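Local coordinates for protein allantoicase (Saccharomyces cerevisiae, PDB 1O59) that catalyses the hydrolysis of allantoate to ureidoglycolate and urea, letting yeast use purines as a secondary nitrogen source, at residues 93-98 against 139-144; 129-134 against 171-176; 262-267 against 335-340; 280-285 against 319-324. All coordinates share one frame; numbering follows the deposited sequence. Where two conformers were deposited one is given.

Contact 1 (93-98 against 139-144); sequences YDWVII and IVEDDS
Tyr93, Trp95 and Ile97 meet the 139-144 loop on one face of a five-stranded sheet in the first allantoicase repeat, a β-sandwich of the galactose-binding-domain class. The loop joins strands 124-130 and 147-154, yet it reaches past strand 176-182 to touch strand 94-99. Just before the strand, the Tyr93 hydroxyl donates a short hydrogen bond, 2.6 Å from OH to Glu141 OE2. The carboxylate oxygen lies in the plane of the phenol ring at its edge, whereas the hydroxyl comes to the carboxylate from 39° above its plane. Lys178 of strand 176-182 forms a salt bridge with the same OE2, so one oxygen serves both a phenol and an ammonium group. Next comes Trp95, whose indole takes the methylene part of Glu141 on one face: Glu141 CG sits 3.4 Å from the centroid of the five-membered ring, a CH-pi contact almost on the ring normal. A bend at chi2 of Glu141 (-79°) turns its carboxylate off the indole toward Tyr93. Further along, Ile97 packs against Ile139 through their CG2 methyls, 4.4 Å apart. Ile97 CD1 presses on the backbone at the head of the Val140-Asp143 type I turn, 3.5 Å from Glu141 N.

Contact 2 (129-134 against 171-176); sequences ALYDEG and KERFTH
Tyr131 lies across Arg173 and Thr175 where strand 124-130 runs out beside the entry to strand 176-182. Its CB passes 3.6 Å from Arg173 O; chi1 of -176° then carries the ring, CG opposite the backbone N, along Arg173 and Thr175. CD1 meets the methyl of Thr175, 3.6 Å to CG2, and CE1 reaches the aliphatic part of the arginine, 3.8 Å from Arg173 CG. At the end of the ring, OH lies alongside the guanidinium, whose plane is turned 55° from that of the phenol. Replacing Tyr131 by alanine is likely to leave the Thr175 methyl and the Arg173 chain without this cover, and the arginine freer to swing. Deeper in, Ala129 sets its CB over one face of the Phe174 ring, 3.8 Å from the centroid, in a CH-pi contact. The backbones meet in a classic beta bulge: Thr175 and His176 both face Leu130, and Leu130 O accepts from both of their amides, 2.8 Å from Thr175 N and 3.1 Å from His176 N. Asp132 N donates to Thr175 OG1, which also shares a hydrogen bond with His176 ND1, 2.7 Å away in the imidazole plane. One threonine hydroxyl thus serves a strand end and helps orient a buried histidine.

Contact 3 (262-267 against 335-340); sequences IQLGRE and SHVKLT
The Gln263 side chain runs obliquely past the imidazole of His336, Gln263 CB 3.7 Å from His336 CD2, on the face of the sheet shared by this antiparallel non-hydrogen-bonded pair. The amide stands 68° to the ring, and His336 NE2 makes only a weak, bent hydrogen bond to Gln263 OE1 (3.0 Å, 129° at the hydrogen). The stronger partner of that oxygen is Lys33, whose NZ also bonds to it. On the ring's other nitrogen, ND1, His336 shares a hydrogen bond with Ser335 OG, 2.7 Å away in the ring plane. Ile262 and Val337, a hydrogen-bonded pair, exchange two backbone bonds and send their side chains to the opposite face, where Ile262 CB is 3.9 Å from Val337 CG2 and Leu264 CD2 adds a further contact with Val337 CG1. Beyond the regular pairing, Leu264 N donates to Ser335 O, and a water bridges that oxygen to Leu264 O. Both strands belong to the inner part of a β-sandwich sheet. The short ND1 bond and the weak NE2 bond together probably limit the ring's rotation.

Contact 4 (280-285 against 319-324); sequences HFRGNF and GPDKEH
Backbones close in at two points, with CA atoms 4.7 Å apart at Arg282 and Pro320 and 5.0 Å apart at His280 and Asp321. Asp321 N adds a weak bond to Phe281 O. The carboxylate of Asp321 divides its oxygens. OD1 takes the backbone N-H of His280 in a straight bond of 2.8 Å (171° at the hydrogen), while OD2 forms a salt bridge with Arg282, 2.9 Å from NH2, supplemented by a weak bond from NE. The guanidinium and carboxylate planes stand 79° apart, and both donors converge on one oxygen, OD2, rather than lying flat against both. At the other end Phe285, its CG lying between backbone N and carbonyl carbon (chi1 53°), puts one ring face over the Gly319-Pro320 peptide. Pro320 CD is 3.9 Å from the ring centroid in a CH-pi contact, and Pro320 CB touches Phe285 CE1 at 3.5 Å. A serine in place of Phe285 would probably uncover that peptide and leave the proline without its aromatic partner. The 280-285 loop and the connection at 319-322 together cover an end of the second repeat's β-sandwich, as connections do in jelly-roll folds.

Contacts 1 and 2 form one continuous patch in the first repeat, their centres 13 Å apart: Ile139 CG1 packs 3.7 Å from His176 NE2, and Asp143 OD1 lies 3.6 Å from Leu130 CD2. Contacts 3 and 4 belong to the second repeat, contact 4 nested within the chain between the segments of contact 3; their nearest atoms stay about 9 Å apart. Contacts 2 and 3 echo each other, since Thr175-His176 and Ser335-His336 open corresponding strands with a bulge and the same hydrogen bond between hydroxyl and ND1, their centres about 27 Å apart. Contacts 1 and 4 lie farthest apart, about 42 Å between centres. None of the four includes a bound ligand that would mark the allantoate site.

Contact 1 (93-98 against 139-144)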
loop_
_atom_site.group_PDB
_atom_site.type_symbol
_atom_site.label_atom_id
_atom_site.label_comp_id
_atom_site.label_asym_id
_atom_site.label_seq_id
_atom_site.Cartn_x
_atom_site.Cartn_y
_atom_site.Cartn_z
ATOM N N TYR A 93 -6.888 -0.719 -27.425
ATOM C CA TYR A 93 -6.435 -1.162 -26.106
ATOM C C TYR A 93 -7.537 -1.843 -25.302
ATOM O O TYR A 93 -8.719 -1.571 -25.475
ATOM C CB TYR A 93 -5.840 0.011 -25.290
ATOM C CG TYR A 93 -6.799 1.158 -25.098
ATOM C CD1 TYR A 93 -7.734 1.132 -24.085
ATOM C CD2 TYR A 93 -6.809 2.232 -25.963
ATOM C CE1 TYR A 93 -8.649 2.164 -23.926
ATOM C CE2 TYR A 93 -7.713 3.267 -25.818
ATOM C CZ TYR A 93 -8.627 3.226 -24.792
ATOM O OH TYR A 93 -9.528 4.238 -24.629
ATOM N N ASP A 94 -7.111 -2.769 -24.451
ATOM C CA ASP A 94 -7.922 -3.254 -23.344
ATOM C C ASP A 94 -7.693 -2.337 -22.149
ATOM O O ASP A 94 -6.661 -1.658 -22.068
ATOM C CB ASP A 94 -7.538 -4.692 -22.958
ATOM C CG ASP A 94 -8.274 -5.731 -23.772
ATOM O OD1 ASP A 94 -9.535 -5.632 -23.849
ATOM O OD2 ASP A 94 -7.659 -6.670 -24.362
ATOM N N TRP A 95 -8.659 -2.332 -21.229
ATOM C CA TRP A 95 -8.610 -1.451 -20.083
ATOM C C TRP A 95 -9.311 -1.995 -18.830
ATOM O O TRP A 95 -10.170 -2.881 -18.890
ATOM C CB TRP A 95 -9.216 -0.100 -20.425
ATOM C CG TRP A 95 -10.555 -0.223 -20.992
ATOM C CD1 TRP A 95 -10.867 -0.267 -22.298
ATOM C CD2 TRP A 95 -11.795 -0.312 -20.275
ATOM N NE1 TRP A 95 -12.225 -0.408 -22.450
ATOM C CE2 TRP A 95 -12.812 -0.435 -21.215
ATOM C CE3 TRP A 95 -12.144 -0.310 -18.925
ATOM C CZ2 TRP A 95 -14.146 -0.551 -20.857
ATOM C CZ3 TRP A 95 -13.465 -0.428 -18.578
ATOM C CH2 TRP A 95 -14.447 -0.542 -19.534
ATOM N N VAL A 96 -8.917 -1.437 -17.697
ATOM C CA VAL A 96 -9.558 -1.722 -16.417
ATOM C C VAL A 96 -9.623 -0.428 -15.629
ATOM O O VAL A 96 -8.655 0.357 -15.597
ATOM C CB VAL A 96 -8.810 -2.851 -15.623
ATOM C CG1 VAL A 96 -7.328 -2.617 -15.592
ATOM C CG2 VAL A 96 -9.327 -2.965 -14.223
ATOM N N ILE A 97 -10.780 -0.214 -15.021
ATOM C CA ILE A 97 -10.993 0.914 -14.170
ATOM C C ILE A 97 -10.980 0.470 -12.696
ATOM O O ILE A 97 -11.613 -0.527 -12.314
ATOM C CB ILE A 97 -12.312 1.612 -14.537
ATOM C CG1 ILE A 97 -12.215 2.248 -15.927
ATOM C CG2 ILE A 97 -12.612 2.704 -13.534
ATOM C CD1 ILE A 97 -13.557 2.577 -16.559
ATOM N N ILE A 98 -10.266 1.233 -11.867
ATOM C CA ILE A 98 -10.088 0.879 -10.451
ATOM C C ILE A 98 -10.294 2.081 -9.558
ATOM O O ILE A 98 -9.662 3.132 -9.750
ATOM C CB ILE A 98 -8.690 0.305 -10.179
ATOM C CG1 ILE A 98 -8.377 -0.874 -11.107
ATOM C CG2 ILE A 98 -8.611 -0.214 -8.752
ATOM C CD1 ILE A 98 -6.903 -1.104 -11.311
ATOM N N ILE A 139 -18.189 4.485 -12.804
ATOM C CA ILE A 139 -17.427 5.232 -13.813
ATOM C C ILE A 139 -17.220 4.414 -15.087
ATOM O O ILE A 139 -16.951 3.194 -15.025
ATOM C CB ILE A 139 -16.028 5.703 -13.246
ATOM C CG1 ILE A 139 -16.177 6.753 -12.125
ATOM C CG2 ILE A 139 -15.137 6.255 -14.345
ATOM C CD1 ILE A 139 -16.818 8.023 -12.542
ATOM N N VAL A 140 -17.347 5.110 -16.225
ATOM C CA VAL A 140 -17.163 4.507 -17.540
ATOM C C VAL A 140 -15.832 4.917 -18.191
ATOM O O VAL A 140 -15.224 5.936 -17.859
ATOM C CB VAL A 140 -18.338 4.819 -18.499
ATOM C CG1 VAL A 140 -19.643 4.364 -17.887
ATOM C CG2 VAL A 140 -18.409 6.317 -18.869
ATOM N N GLU A 141 -15.413 4.088 -19.140
ATOM C CA GLU A 141 -14.144 4.258 -19.840
ATOM C C GLU A 141 -14.008 5.610 -20.575
ATOM O O GLU A 141 -12.929 6.186 -20.581
ATOM C CB GLU A 141 -13.967 3.097 -20.813
ATOM C CG GLU A 141 -12.583 2.945 -21.389
ATOM C CD GLU A 141 -12.277 3.908 -22.515
ATOM O OE1 GLU A 141 -13.198 4.284 -23.324
ATOM O OE2 GLU A 141 -11.077 4.283 -22.559
ATOM N N ASP A 142 -15.083 6.108 -21.186
ATOM C CA ASP A 142 -14.973 7.285 -22.055
ATOM C C ASP A 142 -15.389 8.596 -21.379
ATOM O O ASP A 142 -15.756 9.550 -22.032
ATOM C CB ASP A 142 -15.743 7.071 -23.360
ATOM C CG ASP A 142 -17.254 7.101 -23.170
ATOM O OD1 ASP A 142 -17.711 7.002 -22.005
ATOM O OD2 ASP A 142 -18.054 7.218 -24.141
ATOM N N ASP A 143 -15.271 8.627 -20.060
ATOM C CA ASP A 143 -15.596 9.790 -19.215
ATOM C C ASP A 143 -14.624 10.924 -19.544
ATOM O O ASP A 143 -13.412 10.717 -19.660
ATOM C CB ASP A 143 -15.446 9.329 -17.764
ATOM C CG ASP A 143 -15.910 10.324 -16.751
ATOM O OD1 ASP A 143 -15.409 11.463 -16.691
ATOM O OD2 ASP A 143 -16.734 9.987 -15.889
ATOM N N SER A 144 -15.147 12.124 -19.695
ATOM C CA SER A 144 -14.324 13.209 -20.142
ATOM C C SER A 144 -13.272 13.606 -19.139
ATOM O O SER A 144 -12.358 14.349 -19.465
ATOM C CB SER A 144 -15.192 14.403 -20.477
ATOM O OG SER A 144 -16.027 14.752 -19.389
#

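Contact 2 (129-134 against 171-176)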
loop_
_atom_site.group_PDB
_atom_site.type_symbol
_atom_site.label_atom_id
_atom_site.label_comp_id
_atom_site.label_asym_id
_atom_site.label_seq_id
_atom_site.Cartn_x
_atom_site.Cartn_y
_atom_site.Cartn_z
ATOM N N ALA A 129 -6.038 8.831 -15.016
ATOM C CA ALA A 129 -6.722 8.979 -13.731
ATOM C C ALA A 129 -7.837 9.990 -13.818
ATOM O O ALA A 129 -7.871 10.825 -14.703
ATOM C CB ALA A 129 -5.739 9.370 -12.636
ATOM N N LEU A 130 -8.778 9.883 -12.896
ATOM C CA LEU A 130 -9.748 10.949 -12.704
ATOM C C LEU A 130 -10.148 11.201 -11.244
ATOM O O LEU A 130 -9.916 10.390 -10.338
ATOM C CB LEU A 130 -10.980 10.747 -13.611
ATOM C CG LEU A 130 -12.114 9.724 -13.400
ATOM C CD1 LEU A 130 -12.954 9.948 -12.109
ATOM C CD2 LEU A 130 -13.024 9.796 -14.634
ATOM N N TYR A 131 -10.759 12.357 -11.061
ATOM C CA TYR A 131 -11.248 12.809 -9.789
ATOM C C TYR A 131 -12.777 12.841 -9.811
ATOM O O TYR A 131 -13.380 13.635 -10.538
ATOM C CB TYR A 131 -10.728 14.212 -9.489
ATOM C CG TYR A 131 -11.146 14.658 -8.135
ATOM C CD1 TYR A 131 -10.522 14.140 -7.019
ATOM C CD2 TYR A 131 -12.185 15.564 -7.954
ATOM C CE1 TYR A 131 -10.901 14.507 -5.753
ATOM C CE2 TYR A 131 -12.571 15.950 -6.678
ATOM C CZ TYR A 131 -11.917 15.404 -5.582
ATOM O OH TYR A 131 -12.233 15.743 -4.295
ATOM N N ASP A 132 -13.385 11.981 -8.998
ATOM C CA ASP A 132 -14.833 11.906 -8.876
ATOM C C ASP A 132 -15.274 12.120 -7.432
ATOM O O ASP A 132 -14.660 11.627 -6.498
ATOM C CB ASP A 132 -15.310 10.570 -9.402
ATOM C CG ASP A 132 -16.768 10.348 -9.183
ATOM O OD1 ASP A 132 -17.575 11.224 -9.555
ATOM O OD2 ASP A 132 -17.192 9.302 -8.639
ATOM N N GLU A 133 -16.340 12.889 -7.268
ATOM C CA GLU A 133 -16.845 13.272 -5.952
ATOM C C GLU A 133 -17.945 12.317 -5.474
ATOM O O GLU A 133 -17.691 11.475 -4.616
ATOM C CB GLU A 133 -17.348 14.710 -6.016
ATOM C CG GLU A 133 -16.247 15.753 -6.207
ATOM C CD GLU A 133 -16.198 16.752 -5.056
ATOM O OE1 GLU A 133 -15.611 16.438 -3.989
ATOM O OE2 GLU A 133 -16.769 17.859 -5.228
ATOM N N GLY A 134 -19.152 12.418 -6.037
ATOM C CA GLY A 134 -20.269 11.564 -5.599
ATOM C C GLY A 134 -20.059 10.134 -6.058
ATOM O O GLY A 134 -19.804 9.915 -7.260
ATOM N N LYS A 171 0.157 16.913 -9.891
ATOM C CA LYS A 171 -0.240 18.197 -9.319
ATOM C C LYS A 171 -1.664 18.108 -8.781
ATOM O O LYS A 171 -1.956 18.603 -7.704
ATOM C CB LYS A 171 -0.170 19.261 -10.397
ATOM C CG LYS A 171 -0.326 20.682 -9.905
ATOM C CD LYS A 171 1.021 21.338 -9.449
ATOM C CE LYS A 171 1.865 21.901 -10.626
ATOM N NZ LYS A 171 2.470 20.766 -11.416
ATOM N N GLU A 172 -2.532 17.429 -9.528
ATOM C CA GLU A 172 -3.947 17.317 -9.189
ATOM C C GLU A 172 -4.139 16.056 -8.343
ATOM O O GLU A 172 -3.274 15.202 -8.288
ATOM C CB GLU A 172 -4.794 17.251 -10.480
ATOM C CG GLU A 172 -4.411 18.193 -11.639
ATOM C CD GLU A 172 -4.441 17.484 -13.013
ATOM O OE1 GLU A 172 -5.126 17.956 -13.960
ATOM O OE2 GLU A 172 -3.777 16.428 -13.152
ATOM N N ARG A 173 -5.253 15.931 -7.643
ATOM C CA ARG A 173 -5.516 14.685 -6.939
ATOM C C ARG A 173 -6.566 13.922 -7.689
ATOM O O ARG A 173 -7.328 14.505 -8.448
ATOM C CB ARG A 173 -5.914 14.901 -5.476
ATOM C CG ARG A 173 -7.294 15.481 -5.226
ATOM C CD ARG A 173 -7.424 16.018 -3.807
ATOM N NE ARG A 173 -8.694 16.648 -3.461
ATOM C CZ ARG A 173 -9.066 17.858 -3.856
ATOM N NH1 ARG A 173 -8.289 18.592 -4.657
ATOM N NH2 ARG A 173 -10.240 18.346 -3.464
ATOM N N PHE A 174 -6.579 12.607 -7.478
ATOM C CA PHE A 174 -7.454 11.679 -8.198
ATOM C C PHE A 174 -8.045 10.619 -7.261
ATOM O O PHE A 174 -7.538 10.415 -6.159
ATOM C CB PHE A 174 -6.663 10.990 -9.315
ATOM C CG PHE A 174 -6.054 11.945 -10.300
ATOM C CD1 PHE A 174 -6.835 12.542 -11.262
ATOM C CD2 PHE A 174 -4.710 12.280 -10.245
ATOM C CE1 PHE A 174 -6.296 13.424 -12.161
ATOM C CE2 PHE A 174 -4.178 13.176 -11.165
ATOM C CZ PHE A 174 -4.975 13.726 -12.115
ATOM N N THR A 175 -9.103 9.956 -7.742
ATOM C CA THR A 175 -9.879 8.948 -6.993
ATOM C C THR A 175 -9.983 7.591 -7.692
ATOM O O THR A 175 -10.284 6.593 -7.049
ATOM C CB THR A 175 -11.332 9.420 -6.811
ATOM O OG1 THR A 175 -11.910 9.631 -8.103
ATOM C CG2 THR A 175 -11.458 10.784 -6.104
ATOM N N HIS A 176 -9.808 7.589 -9.011
ATOM C CA HIS A 176 -9.973 6.429 -9.879
ATOM C C HIS A 176 -8.795 6.343 -10.873
ATOM O O HIS A 176 -8.295 7.356 -11.329
ATOM C CB HIS A 176 -11.245 6.569 -10.713
ATOM C CG HIS A 176 -12.513 6.388 -9.942
ATOM N ND1 HIS A 176 -13.006 7.347 -9.084
ATOM C CD2 HIS A 176 -13.412 5.374 -9.937
ATOM C CE1 HIS A 176 -14.145 6.923 -8.568
ATOM N NE2 HIS A 176 -14.415 5.729 -9.071
#

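Contact 3 (262-267 against 335-340)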
loop_
_atom_site.group_PDB
_atom_site.type_symbol
_atom_site.label_atom_id
_atom_site.label_comp_id
_atom_site.label_asym_id
_atom_site.label_seq_id
_atom_site.Cartn_x
_atom_site.Cartn_y
_atom_site.Cartn_z
ATOM N N ILE A 262 6.659 4.875 11.841
ATOM C CA ILE A 262 5.502 5.330 11.098
ATOM C C ILE A 262 5.418 6.844 11.077
ATOM O O ILE A 262 5.456 7.471 12.120
ATOM C CB ILE A 262 4.260 4.665 11.681
ATOM C CG1 ILE A 262 4.271 3.181 11.272
ATOM C CG2 ILE A 262 2.972 5.329 11.176
ATOM C CD1 ILE A 262 4.006 2.307 12.426
ATOM N N GLN A 263 5.362 7.428 9.876
ATOM C CA GLN A 263 5.024 8.825 9.754
ATOM C C GLN A 263 3.514 8.956 9.840
ATOM O O GLN A 263 2.786 8.335 9.067
ATOM C CB GLN A 263 5.508 9.409 8.436
ATOM C CG GLN A 263 5.297 10.911 8.348
ATOM C CD GLN A 263 6.183 11.589 7.337
ATOM O OE1 GLN A 263 7.325 11.242 7.185
ATOM N NE2 GLN A 263 5.659 12.569 6.673
ATOM N N LEU A 264 3.069 9.762 10.796
ATOM C CA LEU A 264 1.670 10.066 11.002
ATOM C C LEU A 264 1.155 10.944 9.877
ATOM O O LEU A 264 1.928 11.634 9.202
ATOM C CB LEU A 264 1.480 10.797 12.332
ATOM C CG LEU A 264 1.954 10.092 13.620
ATOM C CD1 LEU A 264 1.657 10.962 14.876
ATOM C CD2 LEU A 264 1.326 8.704 13.756
ATOM N N GLY A 265 -0.163 10.922 9.681
ATOM C CA GLY A 265 -0.797 11.663 8.600
ATOM C C GLY A 265 -0.681 13.157 8.769
ATOM O O GLY A 265 -0.831 13.901 7.807
ATOM N N ARG A 266 -0.382 13.565 9.997
ATOM C CA ARG A 266 -0.324 14.948 10.451
ATOM C C ARG A 266 0.627 14.969 11.656
ATOM O O ARG A 266 0.736 13.992 12.377
ATOM C CB ARG A 266 -1.702 15.322 10.985
ATOM C CG ARG A 266 -2.267 16.568 10.514
ATOM C CD ARG A 266 -2.961 17.403 11.590
ATOM N NE ARG A 266 -4.076 16.844 12.393
ATOM C CZ ARG A 266 -5.334 16.623 11.971
ATOM N NH1 ARG A 266 -5.686 16.745 10.692
ATOM N NH2 ARG A 266 -6.239 16.222 12.854
ATOM N N GLU A 267 1.262 16.090 11.933
ATOM C CA GLU A 267 1.885 16.289 13.254
ATOM C C GLU A 267 0.776 16.392 14.327
ATOM O O GLU A 267 -0.156 17.185 14.204
ATOM C CB GLU A 267 2.766 17.547 13.240
ATOM C CG GLU A 267 3.361 17.944 14.589
ATOM C CD GLU A 267 3.959 19.332 14.568
ATOM O OE1 GLU A 267 4.723 19.578 13.608
ATOM O OE2 GLU A 267 3.655 20.165 15.478
ATOM N N SER A 335 5.528 13.743 15.014
ATOM C CA SER A 335 5.339 13.564 13.587
ATOM C C SER A 335 5.430 12.103 13.186
ATOM O O SER A 335 4.904 11.708 12.147
ATOM C CB SER A 335 6.437 14.332 12.847
ATOM O OG SER A 335 7.713 13.913 13.301
ATOM N N HIS A 336 6.166 11.340 13.990
ATOM C CA HIS A 336 6.439 9.927 13.759
ATOM C C HIS A 336 6.241 9.169 15.045
ATOM O O HIS A 336 6.383 9.743 16.133
ATOM C CB HIS A 336 7.885 9.752 13.317
ATOM C CG HIS A 336 8.185 10.393 12.004
ATOM N ND1 HIS A 336 8.280 11.749 11.857
ATOM C CD2 HIS A 336 8.351 9.863 10.769
ATOM C CE1 HIS A 336 8.523 12.033 10.589
ATOM N NE2 HIS A 336 8.566 10.904 9.906
ATOM N N VAL A 337 5.884 7.891 14.919
ATOM C CA VAL A 337 5.902 6.963 16.041
ATOM C C VAL A 337 6.772 5.749 15.704
ATOM O O VAL A 337 6.937 5.380 14.555
ATOM C CB VAL A 337 4.472 6.520 16.484
ATOM C CG1 VAL A 337 3.645 7.721 16.900
ATOM C CG2 VAL A 337 3.744 5.723 15.396
ATOM N N LYS A 338 7.356 5.148 16.729
ATOM C CA LYS A 338 8.165 3.936 16.561
ATOM C C LYS A 338 7.518 2.889 17.425
ATOM O O LYS A 338 7.317 3.101 18.600
ATOM C CB LYS A 338 9.641 4.192 16.971
ATOM C CG LYS A 338 10.573 2.972 16.909
ATOM C CD LYS A 338 12.122 3.345 16.862
ATOM C CE LYS A 338 12.686 3.917 18.144
ATOM N NZ LYS A 338 13.894 4.769 17.902
ATOM N N LEU A 339 7.164 1.766 16.821
ATOM C CA LEU A 339 6.605 0.635 17.545
ATOM C C LEU A 339 7.734 -0.360 17.651
ATOM O O LEU A 339 8.383 -0.648 16.669
ATOM C CB LEU A 339 5.406 0.034 16.788
ATOM C CG LEU A 339 4.987 -1.394 17.198
ATOM C CD1 LEU A 339 4.451 -1.452 18.653
ATOM C CD2 LEU A 339 3.944 -1.959 16.193
ATOM N N THR A 340 7.977 -0.852 18.853
ATOM C CA THR A 340 9.076 -1.748 19.122
ATOM C C THR A 340 8.419 -2.982 19.681
ATOM O O THR A 340 7.558 -2.877 20.575
ATOM C CB THR A 340 10.061 -1.140 20.142
ATOM O OG1 THR A 340 10.675 0.073 19.631
ATOM C CG2 THR A 340 11.247 -2.076 20.399
HETATM O O HOH W 1 3.664 13.544 10.370
#

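Contact 4 (280-285 against 319-324)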
loop_
_atom_site.group_PDB
_atom_site.type_symbol
_atom_site.label_atom_id
_atom_site.label_comp_id
_atom_site.label_asym_id
_atom_site.label_seq_id
_atom_site.Cartn_x
_atom_site.Cartn_y
_atom_site.Cartn_z
ATOM N N HIS A 280 -4.976 -12.498 15.291
ATOM C CA HIS A 280 -4.458 -13.702 14.598
ATOM C C HIS A 280 -3.060 -14.162 14.942
ATOM O O HIS A 280 -2.745 -15.313 14.644
ATOM C CB HIS A 280 -4.628 -13.649 13.075
ATOM C CG HIS A 280 -5.991 -13.202 12.664
ATOM N ND1 HIS A 280 -7.124 -13.921 12.970
ATOM C CD2 HIS A 280 -6.413 -12.072 12.053
ATOM C CE1 HIS A 280 -8.187 -13.270 12.522
ATOM N NE2 HIS A 280 -7.779 -12.152 11.946
ATOM N N PHE A 281 -2.267 -13.345 15.621
ATOM C CA PHE A 281 -0.962 -13.808 16.113
ATOM C C PHE A 281 -1.095 -14.470 17.479
ATOM O O PHE A 281 -1.223 -13.815 18.513
ATOM C CB PHE A 281 0.042 -12.676 16.127
ATOM C CG PHE A 281 0.273 -12.102 14.776
ATOM C CD1 PHE A 281 1.118 -12.744 13.878
ATOM C CD2 PHE A 281 -0.423 -10.954 14.355
ATOM C CE1 PHE A 281 1.316 -12.233 12.593
ATOM C CE2 PHE A 281 -0.214 -10.421 13.063
ATOM C CZ PHE A 281 0.646 -11.059 12.185
ATOM N N ARG A 282 -1.068 -15.795 17.452
ATOM C CA ARG A 282 -1.515 -16.606 18.583
ATOM C C ARG A 282 -0.373 -17.357 19.244
ATOM O O ARG A 282 -0.410 -17.548 20.469
ATOM C CB ARG A 282 -2.612 -17.580 18.157
ATOM C CG ARG A 282 -3.931 -16.916 18.126
ATOM C CD ARG A 282 -4.982 -17.596 17.277
ATOM N NE ARG A 282 -6.267 -16.885 17.368
ATOM C CZ ARG A 282 -7.219 -16.893 16.421
ATOM N NH1 ARG A 282 -7.043 -17.554 15.278
ATOM N NH2 ARG A 282 -8.368 -16.237 16.607
ATOM N N GLY A 283 0.593 -17.806 18.448
ATOM C CA GLY A 283 1.759 -18.453 18.981
ATOM C C GLY A 283 3.015 -17.645 18.745
ATOM O O GLY A 283 4.090 -18.163 18.973
ATOM N N ASN A 284 2.873 -16.400 18.278
ATOM C CA ASN A 284 4.003 -15.570 17.806
ATOM C C ASN A 284 3.814 -14.061 18.002
ATOM O O ASN A 284 4.414 -13.261 17.317
ATOM C CB ASN A 284 4.311 -15.852 16.320
ATOM C CG ASN A 284 3.068 -15.769 15.404
ATOM O OD1 ASN A 284 1.951 -15.563 15.857
ATOM N ND2 ASN A 284 3.282 -15.948 14.109
ATOM N N PHE A 285 2.967 -13.688 18.949
ATOM C CA PHE A 285 2.714 -12.293 19.308
ATOM C C PHE A 285 3.914 -11.851 20.081
ATOM O O PHE A 285 4.616 -12.687 20.613
ATOM C CB PHE A 285 1.406 -12.165 20.166
ATOM C CG PHE A 285 1.367 -13.055 21.375
ATOM C CD1 PHE A 285 0.862 -14.365 21.288
ATOM C CD2 PHE A 285 1.788 -12.588 22.605
ATOM C CE1 PHE A 285 0.799 -15.183 22.406
ATOM C CE2 PHE A 285 1.728 -13.403 23.745
ATOM C CZ PHE A 285 1.249 -14.695 23.647
ATOM N N GLY A 319 -0.408 -9.874 24.575
ATOM C CA GLY A 319 -1.155 -11.115 24.563
ATOM C C GLY A 319 -1.496 -11.461 23.132
ATOM O O GLY A 319 -1.276 -10.654 22.216
ATOM N N PRO A 320 -2.024 -12.665 22.934
ATOM C CA PRO A 320 -2.375 -13.118 21.615
ATOM C C PRO A 320 -3.661 -12.493 21.190
ATOM O O PRO A 320 -4.609 -12.388 21.994
ATOM C CB PRO A 320 -2.593 -14.628 21.799
ATOM C CG PRO A 320 -2.986 -14.812 23.190
ATOM C CD PRO A 320 -2.325 -13.686 23.956
ATOM N N ASP A 321 -3.705 -12.084 19.928
ATOM C CA ASP A 321 -4.972 -11.947 19.247
ATOM C C ASP A 321 -5.863 -10.869 19.824
ATOM O O ASP A 321 -7.086 -11.030 19.827
ATOM C CB ASP A 321 -5.685 -13.279 19.356
ATOM C CG ASP A 321 -6.819 -13.410 18.397
ATOM O OD1 ASP A 321 -6.829 -12.695 17.346
ATOM O OD2 ASP A 321 -7.766 -14.202 18.642
ATOM N N LYS A 322 -5.273 -9.779 20.326
ATOM C CA LYS A 322 -6.085 -8.773 21.003
ATOM C C LYS A 322 -5.651 -7.346 20.709
ATOM O O LYS A 322 -4.493 -7.082 20.360
ATOM C CB LYS A 322 -6.132 -9.006 22.518
ATOM C CG LYS A 322 -4.875 -8.668 23.271
ATOM C CD LYS A 322 -5.057 -8.669 24.815
ATOM C CE LYS A 322 -5.824 -7.409 25.312
ATOM N NZ LYS A 322 -5.571 -7.000 26.766
ATOM N N GLU A 323 -6.631 -6.452 20.846
ATOM C CA GLU A 323 -6.411 -5.041 20.819
ATOM C C GLU A 323 -6.004 -4.590 22.212
ATOM O O GLU A 323 -6.800 -4.648 23.165
ATOM C CB GLU A 323 -7.673 -4.320 20.385
ATOM C CG GLU A 323 -8.180 -4.666 18.992
ATOM C CD GLU A 323 -9.323 -3.739 18.575
ATOM O OE1 GLU A 323 -9.019 -2.617 18.103
ATOM O OE2 GLU A 323 -10.527 -4.111 18.747
ATOM N N HIS A 324 -4.744 -4.178 22.330
ATOM C CA HIS A 324 -4.209 -3.568 23.557
ATOM C C HIS A 324 -4.367 -2.059 23.455
ATOM O O HIS A 324 -3.886 -1.458 22.517
ATOM C CB HIS A 324 -2.729 -3.906 23.732
ATOM C CG HIS A 324 -2.430 -5.372 23.698
ATOM N ND1 HIS A 324 -2.294 -6.074 22.521
ATOM C CD2 HIS A 324 -2.211 -6.258 24.696
ATOM C CE1 HIS A 324 -2.009 -7.332 22.801
ATOM N NE2 HIS A 324 -1.958 -7.473 24.114
#